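Local coordinates for toxin PAU_02230 (Photorhabdus asymbiotica subsp. asymbiotica ATCC 43949, PDB 6HV6), which belongs to the bacterial protein toxins and, in this part, folds into helices grouped around an antiparallel beta-sheet, at residues L128-D131 with K132-R136; A216-S219 with K220-G224; N234-Y237 with K238-E242; R283-P287 with K288-L292; Y334-P337 with D338-S342. The protein carries 1 engineered substitution. All coordinates share one frame; numbering follows the deposited sequence.

In the fold
The five contacts follow one another along the chain without interleaving. Contact 1, at the start of helix 130-138, stands apart: its centre lies about 37 to 41 Å from those of the other four, in a helical region on the surface. Contacts 2 and 3 belong to the successive helices 215-224 and 235-244, with centres about 13 Å apart, and these helices pack directly through L222, L236 and L240. Contacts 4 and 5, with centres about 10 Å apart, touch toward one end of the six-stranded antiparallel sheet, where strand 280-286 of the hairpin pairs with outermost strand 342-346. The fragment thus combines a remote helical region with a body in which helices and sheet are assembled together.

Contact 1. Residues L128-D131 with K132-R136; sequences LSLD and KKIER
S129 caps the N-terminus of helix 130-138, its OG accepting the backbone N of K132 at 3.1 Å. The hydroxyl is placed for this N-cap bond by lying between its own backbone N and carbonyl carbon (chi1 68°). The helical ladder begins in the same residue, with K133 N donating to S129 O at 2.9 Å. Packing is tight on the side facing the protein. There the branch carbon CG of L130 meets the terminal CD1 of I134 at 4.0 Å, one turn further on, and both side chains rest on M154 of helix 144-176, while I134 also touches M86 of helix 80-93. Nearby, D131 OD1 takes the backbone N-H of N79. The solvent side is looser. L128 lays both its methyls against the aliphatic stem of K132, CD1 lying 4.0 Å from K132 CG. K132 bends there and sends NZ toward E135 OE1, only a weak salt bridge at 3.4 Å, while R136 turns to D141. K133, which also touches M154, runs back past L128, its CG against L128 CB, and a final bend at chi4 (78°) lets K133 NZ donate to L128 O at 2.8 Å, approaching 29° out of the carbonyl plane.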
# COMPACT_ATOMS: atom_id res chain seq x y z
N LEU A 128 1.03 5.18 -31.67
CA LEU A 128 0.90 6.50 -31.08
C LEU A 128 1.65 6.60 -29.76
O LEU A 128 1.77 5.63 -29.01
CB LEU A 128 -0.58 6.84 -30.86
CG LEU A 128 -1.45 6.84 -32.12
CD1 LEU A 128 -2.86 7.32 -31.82
CD2 LEU A 128 -0.82 7.69 -33.21
N SER A 129 2.19 7.79 -29.50
CA SER A 129 2.80 8.04 -28.20
C SER A 129 1.75 8.00 -27.10
O SER A 129 0.54 8.09 -27.35
CB SER A 129 3.48 9.42 -28.19
OG SER A 129 2.49 10.42 -28.27
N LEU A 130 2.22 7.88 -25.86
CA LEU A 130 1.31 7.90 -24.72
C LEU A 130 0.48 9.18 -24.70
O LEU A 130 -0.75 9.13 -24.60
CB LEU A 130 2.11 7.75 -23.41
CG LEU A 130 1.32 7.82 -22.11
CD1 LEU A 130 0.22 6.76 -22.12
CD2 LEU A 130 2.23 7.64 -20.90
N ASP A 131 1.13 10.34 -24.81
CA ASP A 131 0.38 11.59 -24.80
C ASP A 131 -0.67 11.65 -25.91
O ASP A 131 -1.75 12.20 -25.72
CB ASP A 131 1.33 12.78 -24.91
CG ASP A 131 1.78 13.28 -23.56
OD1 ASP A 131 0.97 13.23 -22.61
OD2 ASP A 131 2.94 13.70 -23.43
N LYS A 132 -0.34 11.11 -27.08
CA LYS A 132 -1.31 11.09 -28.18
C LYS A 132 -2.49 10.19 -27.84
O LYS A 132 -3.65 10.57 -28.05
CB LYS A 132 -0.64 10.63 -29.47
CG LYS A 132 -1.50 10.86 -30.70
CD LYS A 132 -1.99 12.29 -30.72
CE LYS A 132 -2.45 12.71 -32.10
NZ LYS A 132 -2.72 14.17 -32.13
N LYS A 133 -2.22 8.99 -27.33
CA LYS A 133 -3.29 8.10 -26.86
C LYS A 133 -4.18 8.79 -25.83
O LYS A 133 -5.40 8.65 -25.86
CB LYS A 133 -2.69 6.82 -26.27
CG LYS A 133 -2.02 5.88 -27.29
CD LYS A 133 -1.78 4.51 -26.63
CE LYS A 133 -1.28 3.46 -27.63
NZ LYS A 133 0.18 3.63 -27.95
N ILE A 134 -3.58 9.52 -24.90
CA ILE A 134 -4.37 10.24 -23.90
C ILE A 134 -5.21 11.32 -24.58
O ILE A 134 -6.40 11.47 -24.28
CB ILE A 134 -3.45 10.83 -22.81
CG1 ILE A 134 -2.76 9.72 -22.01
CG2 ILE A 134 -4.24 11.71 -21.88
CD1 ILE A 134 -1.70 10.27 -21.07
N GLU A 135 -4.61 12.09 -25.50
CA GLU A 135 -5.38 13.09 -26.23
C GLU A 135 -6.58 12.48 -26.94
O GLU A 135 -7.67 13.05 -26.94
CB GLU A 135 -4.50 13.80 -27.27
CG GLU A 135 -3.55 14.81 -26.72
CD GLU A 135 -2.78 15.50 -27.83
OE1 GLU A 135 -3.16 15.35 -29.01
OE2 GLU A 135 -1.78 16.18 -27.52
N ARG A 136 -6.39 11.33 -27.59
CA ARG A 136 -7.50 10.67 -28.27
C ARG A 136 -8.54 10.18 -27.26
O ARG A 136 -9.75 10.30 -27.49
CB ARG A 136 -6.99 9.51 -29.13
CG ARG A 136 -5.96 9.95 -30.17
CD ARG A 136 -6.58 10.91 -31.19
NE ARG A 136 -7.52 10.17 -32.03
CZ ARG A 136 -8.80 10.50 -32.21
NH1 ARG A 136 -9.29 11.57 -31.62
NH2 ARG A 136 -9.57 9.75 -32.98

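Contact 2. Residues A216-S219 with K220-G224; sequences AKLS and KMLMG. With EDO (1,2-ethanediol), chain F.
K217 and M221, one turn apart on helix 215-224, meet where the lysine stem passes the thioether: K217 CG lies 3.8 Å from M221 SD. A second such pair packs next to it, L218 setting its branch carbon CG 3.9 Å from the CD1 methyl of L222. The two leucines are rotated differently to achieve this. L218 has CG anti to its backbone N (chi1 179°), whereas L222 CG stands beside its backbone N and leans back over the L218 carbonyl, with L222 CG 3.3 Å from L218 O. K220 makes a similar backward approach on the exposed side, where its CG comes to 3.7 Å from A216 O and the rest of the chain folds over that carbonyl. Beneath these side chains the regular i to i+4 ladder fixes the spacing, with L222 N to L218 O at 2.8 Å and M223 N to S219 O at 3.1 Å. At the start of the helix a molecule of 1,2-ethanediol accepts the K217 backbone N-H through its O2, at 2.9 Å, and its two carbons pack on the A216 methyl. The buried S219 hydroxyl is satisfied one turn back by the carbonyl of D215. Further out, the helix is wedged among its neighbours: L218 packs on L205, M206 and A209 of helix 199-211, M221 and L222 lean on L236 of helix 235-244, and M223 touches L190 and Y191 of helix 188-191 and the loop residues S69 and P187.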
# COMPACT_ATOMS: atom_id res chain seq x y z
N ALA A 216 14.19 -6.73 8.64
CA ALA A 216 14.82 -6.46 7.35
C ALA A 216 14.48 -7.54 6.33
O ALA A 216 14.18 -7.23 5.17
CB ALA A 216 16.34 -6.35 7.53
N LYS A 217 14.52 -8.80 6.75
CA LYS A 217 14.13 -9.90 5.87
C LYS A 217 12.68 -9.75 5.40
O LYS A 217 12.39 -9.87 4.21
CB LYS A 217 14.33 -11.23 6.60
CG LYS A 217 13.82 -12.45 5.85
CD LYS A 217 13.89 -13.67 6.76
CE LYS A 217 14.64 -14.82 6.10
NZ LYS A 217 13.93 -15.32 4.89
N LEU A 218 11.76 -9.50 6.33
CA LEU A 218 10.36 -9.38 5.94
C LEU A 218 10.12 -8.18 5.03
O LEU A 218 9.32 -8.25 4.10
CB LEU A 218 9.46 -9.31 7.17
CG LEU A 218 7.98 -9.15 6.77
CD1 LEU A 218 7.51 -10.35 5.91
CD2 LEU A 218 7.11 -8.98 8.00
N SER A 219 10.80 -7.05 5.30
CA SER A 219 10.70 -5.89 4.40
C SER A 219 11.09 -6.25 2.98
O SER A 219 10.42 -5.83 2.02
CB SER A 219 11.60 -4.75 4.89
OG SER A 219 11.01 -4.07 5.97
N LYS A 220 12.18 -7.01 2.81
CA LYS A 220 12.59 -7.42 1.47
C LYS A 220 11.60 -8.38 0.84
O LYS A 220 11.31 -8.31 -0.36
CB LYS A 220 13.98 -8.07 1.52
CG LYS A 220 15.12 -7.08 1.58
CD LYS A 220 16.46 -7.81 1.49
CE LYS A 220 17.24 -7.75 2.81
NZ LYS A 220 17.63 -6.36 3.18
N MET A 221 11.10 -9.34 1.64
CA MET A 221 10.12 -10.28 1.12
C MET A 221 8.86 -9.57 0.68
O MET A 221 8.30 -9.89 -0.38
CB MET A 221 9.81 -11.34 2.17
CG MET A 221 10.98 -12.23 2.47
SD MET A 221 10.62 -13.27 3.88
CE MET A 221 9.13 -14.09 3.30
N LEU A 222 8.37 -8.62 1.48
CA LEU A 222 7.17 -7.87 1.10
C LEU A 222 7.39 -7.12 -0.21
O LEU A 222 6.59 -7.22 -1.14
CB LEU A 222 6.78 -6.88 2.21
CG LEU A 222 6.15 -7.51 3.46
CD1 LEU A 222 6.06 -6.51 4.61
CD2 LEU A 222 4.78 -8.08 3.12
N MET A 223 8.48 -6.35 -0.28
CA MET A 223 8.76 -5.60 -1.50
C MET A 223 8.99 -6.54 -2.69
O MET A 223 8.62 -6.21 -3.82
CB MET A 223 9.97 -4.69 -1.25
CG MET A 223 10.11 -3.56 -2.22
SD MET A 223 8.70 -2.42 -2.26
CE MET A 223 9.10 -1.63 -3.82
N GLY A 224 9.55 -7.72 -2.45
CA GLY A 224 9.76 -8.66 -3.54
C GLY A 224 8.48 -9.14 -4.21
O GLY A 224 8.51 -9.59 -5.36
C1 EDO F . 16.09 -7.94 10.70
O1 EDO F . 16.86 -6.83 11.18
C2 EDO F . 16.93 -8.87 9.83
O2 EDO F . 16.07 -9.73 9.06

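Contact 3. Residues N234-Y237 with K238-E242; sequences NPLY and KSLKE
Y237 and K241 lie one turn apart near the N-terminus of helix 235-244, and the lysine sets its CG over one face of the tyrosine ring, the rest of its chain running past the rim. The contact is a CH-pi interaction: K241 CG stands 4.3 Å from the ring centroid, 22° off the normal and displaced toward the rim. From there the chain slants outward near CZ and bends at chi3, leaving K241 CE above and outside the rim, 3.6 Å from Y237 CE2. Y237 can offer its face because CG is anti to the backbone N (chi1 179°), directing the ring forward along the helix, while K241 leans back toward it. Beyond this pair, Y237 touches K195 and K241 touches E198, both in loops. Another side of the helix is apolar and looser within the contact: L236 CG and L240 CD1 are 4.5 Å apart, each leucine also packing on helix 199-211. The buried S239 OG accepts a hydrogen bond from NH2 of R359. The whole turn is started by an N-cap. N234 has its amide oxygen shared by two backbone N-H groups, that of L236 through a weak, bent bond and that of Y237 through a much straighter one. The stronger bond, Y237 N to N234 OD1 at 3.0 Å, lies in the plane of the amide, with its hydrogen directed at a lone pair of the oxygen.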
# COMPACT_ATOMS: atom_id res chain seq x y z
N ASN A 234 1.40 -16.10 -5.01
CA ASN A 234 2.57 -15.77 -4.18
C ASN A 234 2.31 -16.24 -2.76
O ASN A 234 1.29 -15.87 -2.18
CB ASN A 234 2.82 -14.25 -4.21
CG ASN A 234 4.03 -13.84 -3.34
OD1 ASN A 234 3.88 -13.63 -2.15
ND2 ASN A 234 5.22 -13.76 -3.94
N PRO A 235 3.20 -17.04 -2.17
CA PRO A 235 2.87 -17.62 -0.85
C PRO A 235 2.79 -16.58 0.26
O PRO A 235 1.98 -16.75 1.18
CB PRO A 235 3.99 -18.64 -0.62
CG PRO A 235 5.11 -18.20 -1.48
CD PRO A 235 4.50 -17.51 -2.67
N LEU A 236 3.55 -15.49 0.19
CA LEU A 236 3.46 -14.49 1.24
C LEU A 236 2.15 -13.72 1.16
O LEU A 236 1.50 -13.48 2.18
CB LEU A 236 4.65 -13.52 1.17
CG LEU A 236 4.64 -12.40 2.21
CD1 LEU A 236 4.54 -12.96 3.64
CD2 LEU A 236 5.91 -11.56 2.08
N TYR A 237 1.75 -13.32 -0.05
CA TYR A 237 0.46 -12.66 -0.24
C TYR A 237 -0.69 -13.56 0.20
O TYR A 237 -1.62 -13.10 0.88
CB TYR A 237 0.29 -12.26 -1.70
CG TYR A 237 -1.05 -11.60 -1.97
CD1 TYR A 237 -1.35 -10.37 -1.44
CD2 TYR A 237 -2.00 -12.23 -2.77
CE1 TYR A 237 -2.58 -9.76 -1.68
CE2 TYR A 237 -3.23 -11.63 -3.01
CZ TYR A 237 -3.51 -10.40 -2.47
OH TYR A 237 -4.72 -9.79 -2.71
N LYS A 238 -0.65 -14.84 -0.17
CA LYS A 238 -1.70 -15.77 0.27
C LYS A 238 -1.76 -15.86 1.79
O LYS A 238 -2.85 -15.90 2.37
CB LYS A 238 -1.49 -17.16 -0.35
CG LYS A 238 -1.87 -17.25 -1.83
CD LYS A 238 -2.22 -18.68 -2.27
CE LYS A 238 -1.00 -19.56 -2.36
NZ LYS A 238 -1.24 -20.84 -3.15
N SER A 239 -0.61 -15.88 2.46
CA SER A 239 -0.61 -15.95 3.92
C SER A 239 -1.16 -14.67 4.54
O SER A 239 -1.86 -14.72 5.56
CB SER A 239 0.81 -16.22 4.45
OG SER A 239 1.30 -17.49 4.06
N LEU A 240 -0.84 -13.52 3.94
CA LEU A 240 -1.40 -12.26 4.42
C LEU A 240 -2.92 -12.27 4.33
O LEU A 240 -3.61 -11.88 5.28
CB LEU A 240 -0.81 -11.08 3.62
CG LEU A 240 0.65 -10.71 3.89
CD1 LEU A 240 1.13 -9.68 2.87
CD2 LEU A 240 0.83 -10.16 5.30
N LYS A 241 -3.46 -12.72 3.19
CA LYS A 241 -4.91 -12.79 3.06
C LYS A 241 -5.51 -13.71 4.12
O LYS A 241 -6.58 -13.42 4.65
CB LYS A 241 -5.31 -13.26 1.66
CG LYS A 241 -5.28 -12.16 0.62
CD LYS A 241 -6.07 -12.54 -0.62
CE LYS A 241 -5.49 -13.78 -1.27
NZ LYS A 241 -6.08 -14.10 -2.61
N GLU A 242 -4.82 -14.80 4.44
CA GLU A 242 -5.36 -15.73 5.42
C GLU A 242 -5.24 -15.18 6.83
O GLU A 242 -6.17 -15.31 7.63
CB GLU A 242 -4.63 -17.07 5.30
CG GLU A 242 -5.14 -18.12 6.28
CD GLU A 242 -6.56 -18.56 5.98
OE1 GLU A 242 -7.06 -18.27 4.87
OE2 GLU A 242 -7.17 -19.21 6.87

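Contact 4. Residues R283-P287 with K288-L292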
# COMPACT_ATOMS: atom_id res chain seq x y z
N ARG A 283 -0.59 -2.57 18.01
CA ARG A 283 -1.31 -2.40 16.76
C ARG A 283 -2.07 -1.08 16.80
O ARG A 283 -2.70 -0.74 17.82
CB ARG A 283 -2.27 -3.57 16.53
CG ARG A 283 -3.00 -3.52 15.17
CD ARG A 283 -4.05 -4.62 15.05
NE ARG A 283 -5.26 -4.26 15.77
CZ ARG A 283 -5.74 -4.89 16.84
NH1 ARG A 283 -5.12 -5.97 17.32
NH2 ARG A 283 -6.85 -4.45 17.41
N VAL A 284 -2.00 -0.32 15.72
CA VAL A 284 -2.70 0.96 15.59
C VAL A 284 -3.87 0.77 14.63
O VAL A 284 -3.67 0.50 13.45
CB VAL A 284 -1.78 2.08 15.08
CG1 VAL A 284 -2.54 3.43 15.06
CG2 VAL A 284 -0.56 2.21 15.98
N ASP A 285 -5.09 0.91 15.14
CA ASP A 285 -6.28 0.85 14.30
C ASP A 285 -6.71 2.26 13.93
O ASP A 285 -6.78 3.13 14.80
CB ASP A 285 -7.43 0.13 15.02
CG ASP A 285 -7.12 -1.32 15.33
OD1 ASP A 285 -6.24 -1.91 14.65
OD2 ASP A 285 -7.76 -1.87 16.25
N ALA A 286 -6.98 2.48 12.64
CA ALA A 286 -7.33 3.80 12.12
C ALA A 286 -8.40 3.61 11.05
O ALA A 286 -8.69 2.46 10.69
CB ALA A 286 -6.09 4.50 11.56
N PRO A 287 -9.03 4.69 10.52
CA PRO A 287 -10.07 4.48 9.50
C PRO A 287 -9.58 3.68 8.30
O PRO A 287 -8.72 4.15 7.54
CB PRO A 287 -10.45 5.92 9.10
CG PRO A 287 -10.26 6.70 10.36
CD PRO A 287 -9.02 6.08 11.00
N LYS A 288 -10.09 2.45 8.16
CA LYS A 288 -9.75 1.56 7.04
C LYS A 288 -8.24 1.36 6.89
O LYS A 288 -7.73 1.20 5.79
CB LYS A 288 -10.35 2.07 5.73
CG LYS A 288 -11.87 2.09 5.74
CD LYS A 288 -12.43 2.79 4.52
CE LYS A 288 -13.95 2.71 4.50
NZ LYS A 288 -14.43 1.30 4.45
N HIS A 289 -7.53 1.33 8.02
CA HIS A 289 -6.08 1.20 7.97
C HIS A 289 -5.59 0.59 9.27
O HIS A 289 -6.23 0.72 10.31
CB HIS A 289 -5.40 2.55 7.72
CG HIS A 289 -3.97 2.45 7.30
ND1 HIS A 289 -3.50 1.43 6.49
CD2 HIS A 289 -2.90 3.25 7.56
CE1 HIS A 289 -2.20 1.60 6.29
NE2 HIS A 289 -1.82 2.70 6.91
N THR A 290 -4.45 -0.09 9.19
CA THR A 290 -3.80 -0.63 10.37
C THR A 290 -2.32 -0.28 10.28
O THR A 290 -1.73 -0.32 9.21
CB THR A 290 -3.96 -2.15 10.47
OG1 THR A 290 -5.35 -2.49 10.42
CG2 THR A 290 -3.33 -2.69 11.77
N MET A 291 -1.74 0.07 11.42
CA MET A 291 -0.33 0.39 11.47
C MET A 291 0.24 -0.25 12.73
O MET A 291 -0.44 -0.99 13.44
CB MET A 291 -0.12 1.91 11.41
CG MET A 291 -0.59 2.57 10.09
SD MET A 291 -0.88 4.33 10.34
CE MET A 291 -2.43 4.27 11.22
N LEU A 292 1.50 0.04 13.02
CA LEU A 292 2.17 -0.66 14.10
C LEU A 292 3.23 0.25 14.70
O LEU A 292 3.93 0.95 13.96
CB LEU A 292 2.82 -1.95 13.58
CG LEU A 292 3.70 -2.71 14.56
CD1 LEU A 292 2.81 -3.55 15.45
CD2 LEU A 292 4.69 -3.57 13.77
O HOH W 1 -6.94 -2.49 12.40
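V284 and M291 form a hydrogen-bonded pair in the antiparallel hairpin of strands 280-286 and 289-296, which turns through a type II beta turn from A286 to H289. The backbone bonds come in reciprocal pairs. V284 N to M291 O and M291 N to V284 O are both 2.8 Å, and A286 and H289 close the ladder, while K288, at the third position of the turn, has the positive phi expected there. Apolar contacts gather on the face of V284, A286 and M291: the bend at chi3 (-75°) folds the methionine methyl back, so that M291 CE lies 3.7 Å from A286 CB and 3.9 Å from V284 CG1. H289, on that face too, has NE2 hydrogen-bonded to OD1 of D309. Charged and polar contacts occupy the other face. R283 grips D285 side-on, its NE to D285 OD1 at 2.8 Å and its NH2 to D285 OD2 at 3.0 Å, both oxygens close to the guanidinium plane, while R283 NH1 reaches N253. The arginine stem also packs on the T290 methyl, R283 CG to T290 CG2 at 3.5 Å. With both oxygens engaged, the carboxylate is restrained against rotation, and its negative charge is probably largely offset by the arginine.

Contact 5. Residues Y334-P337 with D338-S342; sequences YDFP and DDSVS. With EDO (1,2-ethanediol), chain E.
F336 approaches S340 and V341 chiefly with its CB, in the loop that follows a Schellman motif closing helix 320-334. V341 CG2 and S340 OG lie only obliquely to its ring, one face of which is occupied by Y334 CB, 3.4 Å above the plane and over the centre. Elsewhere the ring touches P287 and A286 of the neighbouring hairpin and M331 of the preceding helix. F336 CB lies 3.8 Å from V341 CG2, an apolar contact continued inward as V341 packs on V284 and F327. The D339 carboxylate sets OD1 against the proline ring, 3.6 Å from P337 CB, while its OD2 accepts from O1 of a 1,2-ethanediol. The D338 carboxylate and F336 O approach one water, although the distance on the aspartate side is short enough to leave its detail doubtful. Beyond P337 the chain enters a short 3-10 segment, 338-340, whose last residue, S340, bonds back to P337, just before the segment. The serine side chain folds back over the proline, S340 OG being 3.6 Å from P337 CG. P337 O receives two donors from this one serine. The backbone S340 N comes from above the carbonyl plane at 2.9 Å. The hydroxyl, placed between backbone N and carbonyl carbon (chi1 80°), approaches in that plane instead, S340 OG donating to a lone pair of P337 O at 2.7 Å.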
# COMPACT_ATOMS: atom_id res chain seq x y z
N TYR A 334 -2.79 12.15 7.30
CA TYR A 334 -3.95 11.36 6.89
C TYR A 334 -5.26 12.07 7.19
O TYR A 334 -6.31 11.63 6.70
CB TYR A 334 -3.98 10.03 7.63
CG TYR A 334 -3.13 8.92 7.07
CD1 TYR A 334 -3.34 8.44 5.78
CD2 TYR A 334 -2.16 8.32 7.86
CE1 TYR A 334 -2.57 7.38 5.28
CE2 TYR A 334 -1.39 7.27 7.37
CZ TYR A 334 -1.60 6.80 6.08
OH TYR A 334 -0.83 5.76 5.59
N ASP A 335 -5.25 13.10 8.04
CA ASP A 335 -6.47 13.77 8.51
C ASP A 335 -7.39 12.80 9.25
O ASP A 335 -8.62 12.88 9.15
CB ASP A 335 -7.23 14.43 7.36
CG ASP A 335 -8.10 15.59 7.83
OD1 ASP A 335 -7.59 16.44 8.60
OD2 ASP A 335 -9.29 15.65 7.43
N PHE A 336 -6.81 11.86 9.99
CA PHE A 336 -7.60 11.00 10.87
C PHE A 336 -7.96 11.76 12.13
O PHE A 336 -7.06 12.26 12.81
CB PHE A 336 -6.82 9.75 11.25
CG PHE A 336 -6.57 8.80 10.11
CD1 PHE A 336 -7.45 8.72 9.04
CD2 PHE A 336 -5.46 7.97 10.12
CE1 PHE A 336 -7.21 7.83 8.00
CE2 PHE A 336 -5.23 7.08 9.08
CZ PHE A 336 -6.10 7.01 8.03
N PRO A 337 -9.24 11.84 12.51
CA PRO A 337 -9.57 12.41 13.82
C PRO A 337 -8.98 11.58 14.96
O PRO A 337 -8.81 10.36 14.84
CB PRO A 337 -11.11 12.41 13.84
CG PRO A 337 -11.51 11.43 12.80
CD PRO A 337 -10.44 11.46 11.75
N ASP A 338 -8.65 12.26 16.06
CA ASP A 338 -7.95 11.63 17.17
C ASP A 338 -8.72 10.43 17.72
O ASP A 338 -8.11 9.40 18.04
CB ASP A 338 -7.71 12.65 18.29
CG ASP A 338 -6.73 13.73 17.89
OD1 ASP A 338 -6.25 13.71 16.74
OD2 ASP A 338 -6.45 14.61 18.74
N ASP A 339 -10.04 10.56 17.85
CA ASP A 339 -10.85 9.47 18.38
C ASP A 339 -10.97 8.30 17.42
O ASP A 339 -11.55 7.27 17.81
CB ASP A 339 -12.25 9.97 18.73
CG ASP A 339 -12.92 10.67 17.57
OD1 ASP A 339 -12.41 11.71 17.11
OD2 ASP A 339 -13.96 10.16 17.10
N SER A 340 -10.49 8.42 16.20
CA SER A 340 -10.57 7.32 15.25
C SER A 340 -9.31 6.48 15.26
O SER A 340 -9.29 5.43 14.60
CB SER A 340 -10.83 7.84 13.84
OG SER A 340 -9.65 8.32 13.22
N VAL A 341 -8.28 6.89 15.99
CA VAL A 341 -7.00 6.19 16.05
C VAL A 341 -6.87 5.57 17.44
O VAL A 341 -6.98 6.27 18.45
CB VAL A 341 -5.83 7.15 15.76
CG1 VAL A 341 -4.50 6.40 15.86
CG2 VAL A 341 -6.00 7.78 14.38
N SER A 342 -6.65 4.25 17.49
CA SER A 342 -6.63 3.55 18.77
C SER A 342 -5.47 2.58 18.81
O SER A 342 -4.92 2.19 17.78
CB SER A 342 -7.95 2.81 19.05
OG SER A 342 -8.25 1.86 18.04
C1 EDO E . -15.83 7.60 17.42
O1 EDO E . -15.17 7.97 18.63
C2 EDO E . -17.27 8.10 17.47
O2 EDO E . -17.85 7.97 16.16
O HOH W 2 -5.13 12.26 14.97